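Local coordinates for pectate lyase (Paenibacillus sp. 0602, PDB 5GT5), which cleaves polygalacturonate and pectins of varying methyl esterification by eliminative, endo-acting depolymerisation, probably with the help of calcium, at residues A[60-63]-A[69-72]; A[84-89]-A[201-206]; A[245-250]-A[268-273]; A[296-301]-A[343-348]. The protein carries 1 engineered substitution. All coordinates share one frame; numbering follows the deposited sequence.

How the interactions relate
Along the chain the four contacts follow one another in series, each closing before the next opens. Interactions 1 and 2 are neighbours, their centres about 19 Å apart, and Asn-63 N meets Thr-89 O at 2.8 Å, probably as a hydrogen bond. Interaction 3 lies nearest the middle of the molecule, and its centre is about 14 Å from that of interaction 4, where Asp-272 OD1 approaches Ala-297 N. Strands 248-249 and 346-349, one from each, are the outer strands of the same four-stranded parallel sheet. Interactions 1 and 4, their centres about 38 Å apart, stand on opposite sides of the chain centre. Together they sample the beta-helix interior and the loops and short helices attached to it.

Interaction 1. Residues A[60-63]-A[69-72]; sequences LGWN and AQTS
Trp-62 throws its CG to the side opposite its backbone N (chi1 -174°), while Gln-70 turns its CG away from its own carbonyl carbon (chi1 -69°) and then runs on extended; together these choices lay the glutamine chain over one face of the indole. The aliphatic part does the packing. CB of Gln-70 lies 3.6 Å from CH2 of Trp-62, and CG of Gln-70 sits 3.9 Å from the centroid of the six-membered ring, almost on its normal, which makes a CH-pi contact. Farther along, NE2 of Gln-70 passes 3.4 Å from NE1 of Trp-62, but both are donors and no bond joins them. The amide instead reaches the tryptophan's own backbone: NE2 of Gln-70 is 2.9 Å from O of Trp-62, a weak hydrogen bond bent to 125°. Gln-70 is also the centre of an inverse gamma turn, closed by a weak bond from Thr-71 N to Ala-69 O. With an alanine in place of Trp-62 the flat platform is gone, and the Gln-70 chain would probably be set free to turn, the weak bond from its NE2 to the backbone O being a poor restraint. The contact lies at the surface, in the loop between strands 58-59 and 74-76; Trp-62 also touches Phe-74 and Lys-76 of the latter strand and Ser-92 of strand 92-97, while Ala-69 packs on helix 36-43.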
loop_
_atom_site.group_PDB
_atom_site.type_symbol
_atom_site.label_atom_id
_atom_site.label_comp_id
_atom_site.label_asym_id
_atom_site.label_seq_id
_atom_site.Cartn_x
_atom_site.Cartn_y
_atom_site.Cartn_z
ATOM N N LEU A 60 15.742 -24.717 -11.272
ATOM C CA LEU A 60 15.072 -23.769 -12.152
ATOM C C LEU A 60 15.996 -23.051 -13.146
ATOM O O LEU A 60 15.651 -22.012 -13.705
ATOM C CB LEU A 60 14.278 -22.753 -11.300
ATOM C CG LEU A 60 13.222 -23.352 -10.380
ATOM C CD1 LEU A 60 12.580 -22.257 -9.537
ATOM C CD2 LEU A 60 12.157 -24.105 -11.205
ATOM N N GLY A 61 17.182 -23.609 -13.379
ATOM C CA GLY A 61 18.082 -23.006 -14.356
ATOM C C GLY A 61 17.553 -23.059 -15.778
ATOM O O GLY A 61 16.859 -24.012 -16.155
ATOM N N TRP A 62 17.897 -22.047 -16.568
ATOM C CA TRP A 62 17.326 -21.884 -17.912
ATOM C C TRP A 62 17.581 -23.088 -18.826
ATOM O O TRP A 62 16.723 -23.413 -19.644
ATOM C CB TRP A 62 17.873 -20.610 -18.533
ATOM C CG TRP A 62 17.268 -20.248 -19.827
ATOM C CD1 TRP A 62 17.852 -20.359 -21.051
ATOM C CD2 TRP A 62 15.970 -19.695 -20.041
ATOM N NE1 TRP A 62 16.992 -19.889 -22.022
ATOM C CE2 TRP A 62 15.826 -19.484 -21.418
ATOM C CE3 TRP A 62 14.901 -19.356 -19.192
ATOM C CZ2 TRP A 62 14.660 -18.955 -21.978
ATOM C CZ3 TRP A 62 13.759 -18.825 -19.743
ATOM C CH2 TRP A 62 13.645 -18.626 -21.124
ATOM N N ASN A 63 18.730 -23.756 -18.676
ATOM C CA ASN A 63 19.042 -24.939 -19.496
ATOM C C ASN A 63 18.522 -26.277 -18.980
ATOM O O ASN A 63 18.619 -27.285 -19.687
ATOM C CB ASN A 63 20.560 -25.065 -19.695
ATOM C CG ASN A 63 21.163 -23.841 -20.316
ATOM O OD1 ASN A 63 20.535 -23.177 -21.148
ATOM N ND2 ASN A 63 22.398 -23.526 -19.927
ATOM N N ALA A 69 8.540 -24.289 -19.987
ATOM C CA ALA A 69 8.746 -23.301 -18.916
ATOM C C ALA A 69 9.595 -22.131 -19.389
ATOM O O ALA A 69 9.737 -21.147 -18.669
ATOM C CB ALA A 69 9.406 -23.976 -17.689
ATOM N N GLN A 70 10.166 -22.211 -20.587
ATOM C CA GLN A 70 11.044 -21.161 -21.087
ATOM C C GLN A 70 10.248 -20.015 -21.700
ATOM O O GLN A 70 10.374 -19.718 -22.890
ATOM C CB GLN A 70 12.087 -21.706 -22.076
ATOM C CG GLN A 70 13.141 -22.611 -21.430
ATOM C CD GLN A 70 14.135 -23.096 -22.452
ATOM O OE1 GLN A 70 13.744 -23.641 -23.483
ATOM N NE2 GLN A 70 15.415 -22.874 -22.199
ATOM N N THR A 71 9.459 -19.347 -20.861
ATOM C CA THR A 71 8.604 -18.276 -21.324
ATOM C C THR A 71 8.225 -17.469 -20.095
ATOM O O THR A 71 8.274 -18.015 -19.001
ATOM C CB THR A 71 7.326 -18.876 -22.040
ATOM O OG1 THR A 71 6.599 -17.819 -22.668
ATOM C CG2 THR A 71 6.428 -19.663 -21.072
ATOM N N SER A 72 7.838 -16.207 -20.272
ATOM C CA SER A 72 7.396 -15.391 -19.135
ATOM C C SER A 72 6.426 -16.195 -18.294
ATOM O O SER A 72 5.500 -16.827 -18.828
ATOM C CB SER A 72 6.740 -14.084 -19.579
ATOM O OG SER A 72 7.602 -13.365 -20.430
#

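Interaction 2. Residues A[84-89]-A[201-206]; sequences PVLKQT and NSWVTR
Two nitrogens of Arg-206, whose backbone O packs against CG of Pro-84 across the contact, grip one carbonyl: NE of Arg-206 is 2.9 Å from O of Asn-201, and NH2 adds a weak bond to the same oxygen. NE approaches from above the carbonyl plane, 48° out of it. Held this way, the guanidinium lies with CE3 of Trp-203 over one face and ND2 of Asn-201 over the opposite one. The helix start is fixed as well, because Ser-202 is its N-cap and OG of Ser-202 accepts from Thr-205 N at 3.1 Å; Asp-196 bonds that hydroxyl too. Both segments belong to short helices, 84-89 and 203-212, set in the loops around the right-handed parallel beta-helix of polysaccharide lyase family 1, and the Leu-86 side chain is about 12 Å from that of Asp-174, a probable calcium ligand. Between the helices the joint is apolar. Trp-203 sends its CG anti to the backbone N (chi1 -173°), which carries the six-membered ring out to Val-85 and Leu-86. CG of Leu-86 meets CZ2 of Trp-203 at 3.6 Å, at the ring edge and in its plane, with the leucine crossing the indole at about a right angle. Val-85 comes in obliquely, CB 3.6 Å from CH2 of Trp-203. Replacing Trp-203 by an alanine would probably open a gap beside Val-85 and Leu-86, take the flat partner from Arg-206 and leave the carbonyl of Trp-136, which accepts from the indole NE1, without that donor. His-83 stacks on the indole and bonds the backbone O of Trp-203.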
loop_
_atom_site.group_PDB
_atom_site.type_symbol
_atom_site.label_atom_id
_atom_site.label_comp_id
_atom_site.label_asym_id
_atom_site.label_seq_id
_atom_site.Cartn_x
_atom_site.Cartn_y
_atom_site.Cartn_z
ATOM N N PRO A 84 31.061 -24.698 -12.418
ATOM C CA PRO A 84 30.846 -25.841 -13.325
ATOM C C PRO A 84 29.392 -26.345 -13.370
ATOM O O PRO A 84 28.931 -26.776 -14.425
ATOM C CB PRO A 84 31.789 -26.913 -12.761
ATOM C CG PRO A 84 32.043 -26.533 -11.338
ATOM C CD PRO A 84 32.031 -25.002 -11.349
ATOM N N VAL A 85 28.672 -26.263 -12.257
ATOM C CA VAL A 85 27.291 -26.732 -12.235
ATOM C C VAL A 85 26.411 -25.755 -12.993
ATOM O O VAL A 85 25.600 -26.158 -13.814
ATOM C CB VAL A 85 26.788 -26.924 -10.803
ATOM C CG1 VAL A 85 25.295 -27.216 -10.781
ATOM C CG2 VAL A 85 27.560 -28.057 -10.107
ATOM N N LEU A 86 26.566 -24.465 -12.707
ATOM C CA LEU A 86 25.702 -23.455 -13.299
ATOM C C LEU A 86 25.936 -23.309 -14.793
ATOM O O LEU A 86 25.024 -22.925 -15.529
ATOM C CB LEU A 86 25.853 -22.117 -12.553
ATOM C CG LEU A 86 25.503 -22.158 -11.067
ATOM C CD1 LEU A 86 25.633 -20.745 -10.482
ATOM C CD2 LEU A 86 24.068 -22.638 -10.898
ATOM N N LYS A 87 27.157 -23.598 -15.256
ATOM C CA LYS A 87 27.412 -23.575 -16.694
ATOM C C LYS A 87 26.556 -24.608 -17.428
ATOM O O LYS A 87 26.176 -24.390 -18.590
ATOM C CB LYS A 87 28.903 -23.783 -16.993
ATOM C CG LYS A 87 29.702 -22.563 -16.647
ATOM C CD LYS A 87 31.221 -22.732 -16.720
ATOM C CE LYS A 87 31.700 -22.715 -18.149
ATOM N NZ LYS A 87 33.200 -22.666 -18.241
ATOM N N GLN A 88 26.243 -25.716 -16.754
ATOM C CA GLN A 88 25.339 -26.731 -17.289
ATOM C C GLN A 88 23.879 -26.367 -17.101
ATOM O O GLN A 88 23.101 -26.438 -18.047
ATOM C CB GLN A 88 25.614 -28.077 -16.636
ATOM C CG GLN A 88 27.011 -28.618 -16.900
ATOM C CD GLN A 88 27.282 -29.883 -16.099
ATOM O OE1 GLN A 88 26.511 -30.848 -16.165
ATOM N NE2 GLN A 88 28.370 -29.884 -15.328
ATOM N N THR A 89 23.499 -26.000 -15.878
ATOM C CA THR A 89 22.089 -25.771 -15.588
ATOM C C THR A 89 21.521 -24.476 -16.145
ATOM O O THR A 89 20.306 -24.388 -16.387
ATOM C CB THR A 89 21.812 -25.763 -14.086
ATOM O OG1 THR A 89 22.514 -24.660 -13.483
ATOM C CG2 THR A 89 22.257 -27.040 -13.456
ATOM N N ASN A 201 32.476 -31.180 -0.184
ATOM C CA ASN A 201 31.641 -31.041 -1.381
ATOM C C ASN A 201 30.729 -29.831 -1.316
ATOM O O ASN A 201 29.689 -29.783 -1.977
ATOM C CB ASN A 201 30.789 -32.288 -1.666
ATOM C CG ASN A 201 30.403 -32.392 -3.132
ATOM O OD1 ASN A 201 31.208 -32.070 -4.039
ATOM N ND2 ASN A 201 29.173 -32.860 -3.389
ATOM N N SER A 202 31.124 -28.820 -0.554
ATOM C CA SER A 202 30.293 -27.619 -0.516
ATOM C C SER A 202 30.249 -26.929 -1.872
ATOM O O SER A 202 31.100 -27.126 -2.751
ATOM C CB SER A 202 30.775 -26.643 0.562
ATOM O OG SER A 202 31.926 -25.921 0.115
ATOM N N TRP A 203 29.252 -26.073 -2.027
ATOM C CA TRP A 203 29.095 -25.332 -3.275
ATOM C C TRP A 203 30.324 -24.511 -3.655
ATOM O O TRP A 203 30.759 -24.481 -4.824
ATOM C CB TRP A 203 27.874 -24.416 -3.154
ATOM C CG TRP A 203 27.496 -23.704 -4.434
ATOM C CD1 TRP A 203 27.645 -22.368 -4.707
ATOM C CD2 TRP A 203 26.899 -24.288 -5.602
ATOM N NE1 TRP A 203 27.177 -22.089 -5.969
ATOM C CE2 TRP A 203 26.736 -23.252 -6.550
ATOM C CE3 TRP A 203 26.533 -25.593 -5.948
ATOM C CZ2 TRP A 203 26.176 -23.467 -7.814
ATOM C CZ3 TRP A 203 25.980 -25.811 -7.203
ATOM C CH2 TRP A 203 25.800 -24.754 -8.122
ATOM N N VAL A 204 30.879 -23.830 -2.654
ATOM C CA VAL A 204 32.091 -23.057 -2.862
ATOM C C VAL A 204 33.299 -23.976 -3.141
ATOM O O VAL A 204 34.102 -23.687 -4.020
ATOM C CB VAL A 204 32.372 -22.117 -1.690
ATOM C CG1 VAL A 204 33.771 -21.497 -1.823
ATOM C CG2 VAL A 204 31.327 -21.024 -1.638
ATOM N N THR A 205 33.400 -25.094 -2.437
ATOM C CA THR A 205 34.519 -26.002 -2.689
ATOM C C THR A 205 34.481 -26.577 -4.109
ATOM O O THR A 205 35.523 -26.679 -4.769
ATOM C CB THR A 205 34.510 -27.123 -1.663
ATOM O OG1 THR A 205 34.711 -26.549 -0.368
ATOM C CG2 THR A 205 35.633 -28.157 -1.957
ATOM N N ARG A 206 33.280 -26.909 -4.590
ATOM C CA ARG A 206 33.150 -27.360 -5.968
ATOM C C ARG A 206 33.611 -26.309 -6.962
ATOM O O ARG A 206 34.300 -26.617 -7.930
ATOM C CB ARG A 206 31.733 -27.804 -6.291
ATOM C CG ARG A 206 31.469 -29.238 -5.865
ATOM C CD ARG A 206 30.000 -29.620 -6.029
ATOM N NE ARG A 206 29.288 -29.249 -4.827
ATOM C CZ ARG A 206 27.960 -29.174 -4.728
ATOM N NH1 ARG A 206 27.196 -29.456 -5.784
ATOM N NH2 ARG A 206 27.404 -28.807 -3.570
#

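Interaction 3. Residues A[245-250]-A[268-273]; sequences KGHLVG and NVYKDI
His-247 and Tyr-270 supply the polar link: NE2 of His-247 is 2.8 Å from OH of Tyr-270, a hydrogen bond in which either may donate. The hydroxyl lies in the imidazole plane, at the ring edge. ND2 of Asn-268 also donates to OH of Tyr-270, at 3.1 Å, so two groups fix this buried hydroxyl, while ND1 of His-247 is taken by the carbonyl of Val-177. The aromatic contact follows from the same meeting. With CG anti to the carbonyl carbon in both (chi1 -61° in His-247, -65° in Tyr-270), the two side chains meet at about a right angle; the ring planes stand at 87°, rim to rim with centroids 5.4 Å apart, neither over the other's face. Phe-193 joins them, stacked on Tyr-270 and edge-to-face with His-247. The apolar contact is smaller: CG2 of Ile-273 sits 4.0 Å from CA of Gly-246, and a CB on that glycine would lie 3.5 Å from the same methyl, a tight approach. The charged Lys-245 points its CB away from this contact and makes a salt bridge to Asp-174, probably a calcium ligand, close to the likely catalytic Arg-276. The cluster lies deep in the parallel beta-helix. The end of strand 262-271 meets the stretch leading into strand 248-249, and strand 184-194 contributes Ile-188 and Phe-193 alongside.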
loop_
_atom_site.group_PDB
_atom_site.type_symbol
_atom_site.label_atom_id
_atom_site.label_comp_id
_atom_site.label_asym_id
_atom_site.label_seq_id
_atom_site.Cartn_x
_atom_site.Cartn_y
_atom_site.Cartn_z
ATOM N N LYS A 245 27.250 -9.663 0.318
ATOM C CA LYS A 245 26.192 -8.629 0.401
ATOM C C LYS A 245 24.891 -9.186 0.967
ATOM O O LYS A 245 24.420 -10.239 0.527
ATOM C CB LYS A 245 25.892 -8.039 -1.004
ATOM C CG LYS A 245 27.023 -7.237 -1.625
ATOM C CD LYS A 245 26.841 -7.135 -3.125
ATOM C CE LYS A 245 28.006 -6.441 -3.809
ATOM N NZ LYS A 245 28.066 -6.808 -5.257
ATOM N N GLY A 246 24.282 -8.473 1.913
ATOM C CA GLY A 246 23.009 -8.867 2.479
ATOM C C GLY A 246 21.792 -8.251 1.808
ATOM O O GLY A 246 21.274 -8.783 0.830
ATOM N N HIS A 247 21.312 -7.129 2.349
ATOM C CA HIS A 247 20.124 -6.427 1.873
ATOM C C HIS A 247 20.473 -5.025 1.345
ATOM O O HIS A 247 20.937 -4.174 2.112
ATOM C CB HIS A 247 19.152 -6.179 3.041
ATOM C CG HIS A 247 18.643 -7.419 3.723
ATOM N ND1 HIS A 247 17.956 -8.403 3.067
ATOM C CD2 HIS A 247 18.656 -7.763 5.038
ATOM C CE1 HIS A 247 17.607 -9.352 3.941
ATOM N NE2 HIS A 247 18.023 -8.981 5.135
ATOM N N LEU A 248 20.276 -4.784 0.066
ATOM C CA LEU A 248 20.371 -3.443 -0.517
ATOM C C LEU A 248 18.980 -2.851 -0.523
ATOM O O LEU A 248 18.096 -3.356 -1.219
ATOM C CB LEU A 248 20.928 -3.519 -1.940
ATOM C CG LEU A 248 21.146 -2.155 -2.606
ATOM C CD1 LEU A 248 22.181 -1.300 -1.851
ATOM C CD2 LEU A 248 21.562 -2.390 -4.058
ATOM N N VAL A 249 18.771 -1.824 0.292
ATOM C CA VAL A 249 17.454 -1.181 0.402
ATOM C C VAL A 249 17.603 0.244 -0.138
ATOM O O VAL A 249 18.025 1.157 0.586
ATOM C CB VAL A 249 16.934 -1.198 1.852
ATOM C CG1 VAL A 249 15.516 -0.657 1.913
ATOM C CG2 VAL A 249 16.994 -2.634 2.414
ATOM N N GLY A 250 17.305 0.414 -1.426
ATOM C CA GLY A 250 17.521 1.657 -2.151
ATOM C C GLY A 250 18.797 1.514 -2.925
ATOM O O GLY A 250 19.909 1.568 -2.354
ATOM N N ASN A 268 15.875 -12.758 12.725
ATOM C CA ASN A 268 16.699 -13.312 11.645
ATOM C C ASN A 268 18.092 -13.573 12.132
ATOM O O ASN A 268 18.597 -12.856 13.012
ATOM C CB ASN A 268 16.830 -12.363 10.454
ATOM C CG ASN A 268 15.512 -12.062 9.790
ATOM O OD1 ASN A 268 14.560 -12.874 9.820
ATOM N ND2 ASN A 268 15.439 -10.878 9.171
ATOM N N VAL A 269 18.726 -14.590 11.556
ATOM C CA VAL A 269 20.153 -14.857 11.806
ATOM C C VAL A 269 20.945 -14.571 10.545
ATOM O O VAL A 269 20.637 -15.118 9.478
ATOM C CB VAL A 269 20.389 -16.325 12.239
ATOM C CG1 VAL A 269 21.893 -16.638 12.404
ATOM C CG2 VAL A 269 19.638 -16.631 13.519
ATOM N N TYR A 270 21.941 -13.691 10.662
ATOM C CA TYR A 270 22.855 -13.358 9.560
ATOM C C TYR A 270 24.201 -13.949 9.922
ATOM O O TYR A 270 24.955 -13.345 10.697
ATOM C CB TYR A 270 22.967 -11.826 9.387
ATOM C CG TYR A 270 21.642 -11.203 8.961
ATOM C CD1 TYR A 270 21.279 -11.154 7.622
ATOM C CD2 TYR A 270 20.767 -10.683 9.913
ATOM C CE1 TYR A 270 20.039 -10.643 7.228
ATOM C CE2 TYR A 270 19.542 -10.126 9.537
ATOM C CZ TYR A 270 19.185 -10.124 8.191
ATOM O OH TYR A 270 17.973 -9.586 7.829
ATOM N N LYS A 271 24.475 -15.163 9.427
ATOM C CA LYS A 271 25.682 -15.877 9.772
ATOM C C LYS A 271 26.706 -15.741 8.669
ATOM O O LYS A 271 26.482 -16.197 7.540
ATOM C CB LYS A 271 25.353 -17.353 10.012
ATOM C CG LYS A 271 26.574 -18.136 10.490
ATOM C CD LYS A 271 26.250 -19.625 10.711
ATOM C CE LYS A 271 27.506 -20.429 11.078
ATOM N NZ LYS A 271 28.210 -21.021 9.897
ATOM N N ASP A 272 27.825 -15.086 9.000
ATOM C CA ASP A 272 28.907 -14.882 8.049
ATOM C C ASP A 272 28.416 -14.146 6.814
ATOM O O ASP A 272 28.725 -14.510 5.669
ATOM C CB ASP A 272 29.579 -16.217 7.709
ATOM C CG ASP A 272 30.132 -16.893 8.948
ATOM O OD1 ASP A 272 30.817 -16.189 9.734
ATOM O OD2 ASP A 272 29.860 -18.107 9.133
ATOM N N ILE A 273 27.661 -13.073 7.074
ATOM C CA ILE A 273 27.284 -12.099 6.067
ATOM C C ILE A 273 28.177 -10.875 6.292
ATOM O O ILE A 273 28.215 -10.335 7.392
ATOM C CB ILE A 273 25.780 -11.710 6.216
ATOM C CG1 ILE A 273 24.898 -12.963 6.370
ATOM C CG2 ILE A 273 25.369 -10.795 5.080
ATOM C CD1 ILE A 273 24.987 -13.980 5.219
#

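Interaction 4. Residues A[296-301]-A[343-348]; sequences DARAAQ and DVQYPV
This contact joins the short helix 295-301 to the turn that carries the beta-helix chain from strand 340-342 to strand 346-349, with Arg-298 bridging Asp-343 and Gln-345. Gln-345 takes the polar end: NH1 of Arg-298 donates to OE1 of Gln-345 at 3.1 Å, nearly straight at 170°. OE1 lies in the guanidinium plane, at its edge, while the amide plane stands almost perpendicular to it. The arginine reaches there because its chain is bent by the rotation about CB-CG (chi2 71°) and then runs on extended. Asp-343 is met through carbon, CB of Arg-298 lying 3.8 Å from CB of Asp-343, and the carboxylate does not pair with the guanidinium; NE of Arg-298 and OD1 of Asp-343 are 5.0 Å apart. Asp-374 is the stronger partner of both, forming a salt bridge with NH2 of Arg-298 and giving its backbone N to OD1 of Asp-343. Around the contact, Arg-298 also packs on Leu-373, Ser-323 OG accepts from the backbone N of Gln-345, and Asp-343 bonds through its backbone to Ser-372, at the end of strand 369-372.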
loop_
_atom_site.group_PDB
_atom_site.type_symbol
_atom_site.label_atom_id
_atom_site.label_comp_id
_atom_site.label_asym_id
_atom_site.label_seq_id
_atom_site.Cartn_x
_atom_site.Cartn_y
_atom_site.Cartn_z
ATOM N N ASP A 296 33.003 -16.871 11.655
ATOM C CA ASP A 296 33.815 -17.588 10.682
ATOM C C ASP A 296 34.475 -16.663 9.676
ATOM O O ASP A 296 35.613 -16.884 9.243
ATOM C CB ASP A 296 32.982 -18.645 9.984
ATOM C CG ASP A 296 32.201 -19.497 10.952
ATOM O OD1 ASP A 296 32.833 -20.126 11.813
ATOM O OD2 ASP A 296 30.947 -19.518 10.866
ATOM N N ALA A 297 33.796 -15.593 9.303
ATOM C CA ALA A 297 34.439 -14.615 8.438
ATOM C C ALA A 297 35.649 -13.959 9.116
ATOM O O ALA A 297 36.703 -13.757 8.486
ATOM C CB ALA A 297 33.435 -13.564 8.007
ATOM N N ARG A 298 35.493 -13.650 10.400
ATOM C CA ARG A 298 36.567 -13.016 11.185
ATOM C C ARG A 298 37.767 -13.973 11.242
ATOM O O ARG A 298 38.927 -13.558 11.057
ATOM C CB ARG A 298 36.043 -12.681 12.597
ATOM C CG ARG A 298 37.036 -11.896 13.477
ATOM C CD ARG A 298 37.170 -10.526 12.974
ATOM N NE ARG A 298 37.920 -9.644 13.872
ATOM C CZ ARG A 298 38.240 -8.408 13.519
ATOM N NH1 ARG A 298 37.902 -7.959 12.320
ATOM N NH2 ARG A 298 38.931 -7.621 14.348
ATOM N N ALA A 299 37.496 -15.258 11.449
ATOM C CA ALA A 299 38.575 -16.269 11.407
ATOM C C ALA A 299 39.265 -16.319 10.047
ATOM O O ALA A 299 40.502 -16.373 9.957
ATOM C CB ALA A 299 38.053 -17.641 11.797
ATOM N N ALA A 300 38.483 -16.279 8.974
ATOM C CA ALA A 300 39.042 -16.352 7.620
ATOM C C ALA A 300 39.961 -15.175 7.352
ATOM O O ALA A 300 40.962 -15.316 6.646
ATOM C CB ALA A 300 37.908 -16.432 6.576
ATOM N N GLN A 301 39.632 -14.012 7.917
ATOM C CA GLN A 301 40.466 -12.830 7.747
ATOM C C GLN A 301 41.896 -13.060 8.239
ATOM O O GLN A 301 42.822 -12.478 7.675
ATOM C CB GLN A 301 39.833 -11.638 8.490
ATOM C CG GLN A 301 40.704 -10.371 8.558
ATOM C CD GLN A 301 40.850 -9.648 7.239
ATOM O OE1 GLN A 301 40.032 -8.784 6.896
ATOM N NE2 GLN A 301 41.932 -9.935 6.517
ATOM N N ASP A 343 31.698 -10.328 16.210
ATOM C CA ASP A 343 32.841 -10.350 15.309
ATOM C C ASP A 343 32.606 -9.565 14.023
ATOM O O ASP A 343 33.147 -9.877 12.969
ATOM C CB ASP A 343 33.309 -11.784 15.068
ATOM C CG ASP A 343 34.109 -12.328 16.248
ATOM O OD1 ASP A 343 34.546 -11.506 17.084
ATOM O OD2 ASP A 343 34.326 -13.564 16.327
ATOM N N VAL A 344 31.833 -8.498 14.162
ATOM C CA VAL A 344 31.660 -7.495 13.113
ATOM C C VAL A 344 32.435 -6.259 13.547
ATOM O O VAL A 344 32.137 -5.670 14.591
ATOM C CB VAL A 344 30.167 -7.147 12.916
ATOM C CG1 VAL A 344 30.024 -5.997 11.922
ATOM C CG2 VAL A 344 29.375 -8.393 12.431
ATOM N N GLN A 345 33.441 -5.876 12.772
ATOM C CA GLN A 345 34.338 -4.794 13.192
ATOM C C GLN A 345 33.676 -3.411 13.159
ATOM O O GLN A 345 33.959 -2.550 14.010
ATOM C CB GLN A 345 35.599 -4.803 12.334
ATOM C CG GLN A 345 36.654 -3.765 12.845
ATOM C CD GLN A 345 38.025 -3.969 12.240
ATOM O OE1 GLN A 345 38.302 -4.991 11.616
ATOM N NE2 GLN A 345 38.904 -2.998 12.446
ATOM N N TYR A 346 32.815 -3.181 12.166
ATOM C CA TYR A 346 32.188 -1.874 11.973
ATOM C C TYR A 346 30.689 -2.077 11.958
ATOM O O TYR A 346 30.049 -2.017 10.911
ATOM C CB TYR A 346 32.650 -1.215 10.663
ATOM C CG TYR A 346 34.154 -1.035 10.582
ATOM C CD1 TYR A 346 34.773 -0.012 11.280
ATOM C CD2 TYR A 346 34.941 -1.887 9.817
ATOM C CE1 TYR A 346 36.161 0.153 11.220
ATOM C CE2 TYR A 346 36.321 -1.727 9.742
ATOM C CZ TYR A 346 36.914 -0.703 10.441
ATOM O OH TYR A 346 38.283 -0.547 10.356
ATOM N N PRO A 347 30.094 -2.326 13.125
ATOM C CA PRO A 347 28.676 -2.717 13.155
ATOM C C PRO A 347 27.673 -1.626 12.798
ATOM O O PRO A 347 26.526 -1.961 12.490
ATOM C CB PRO A 347 28.467 -3.144 14.616
ATOM C CG PRO A 347 29.552 -2.368 15.389
ATOM C CD PRO A 347 30.735 -2.358 14.458
ATOM N N VAL A 348 28.081 -0.368 12.881
ATOM C CA VAL A 348 27.152 0.747 12.778
ATOM C C VAL A 348 27.803 1.810 11.905
ATOM O O VAL A 348 28.735 2.498 12.341
ATOM C CB VAL A 348 26.825 1.345 14.189
ATOM C CG1 VAL A 348 25.747 2.440 14.060
ATOM C CG2 VAL A 348 26.330 0.271 15.158
#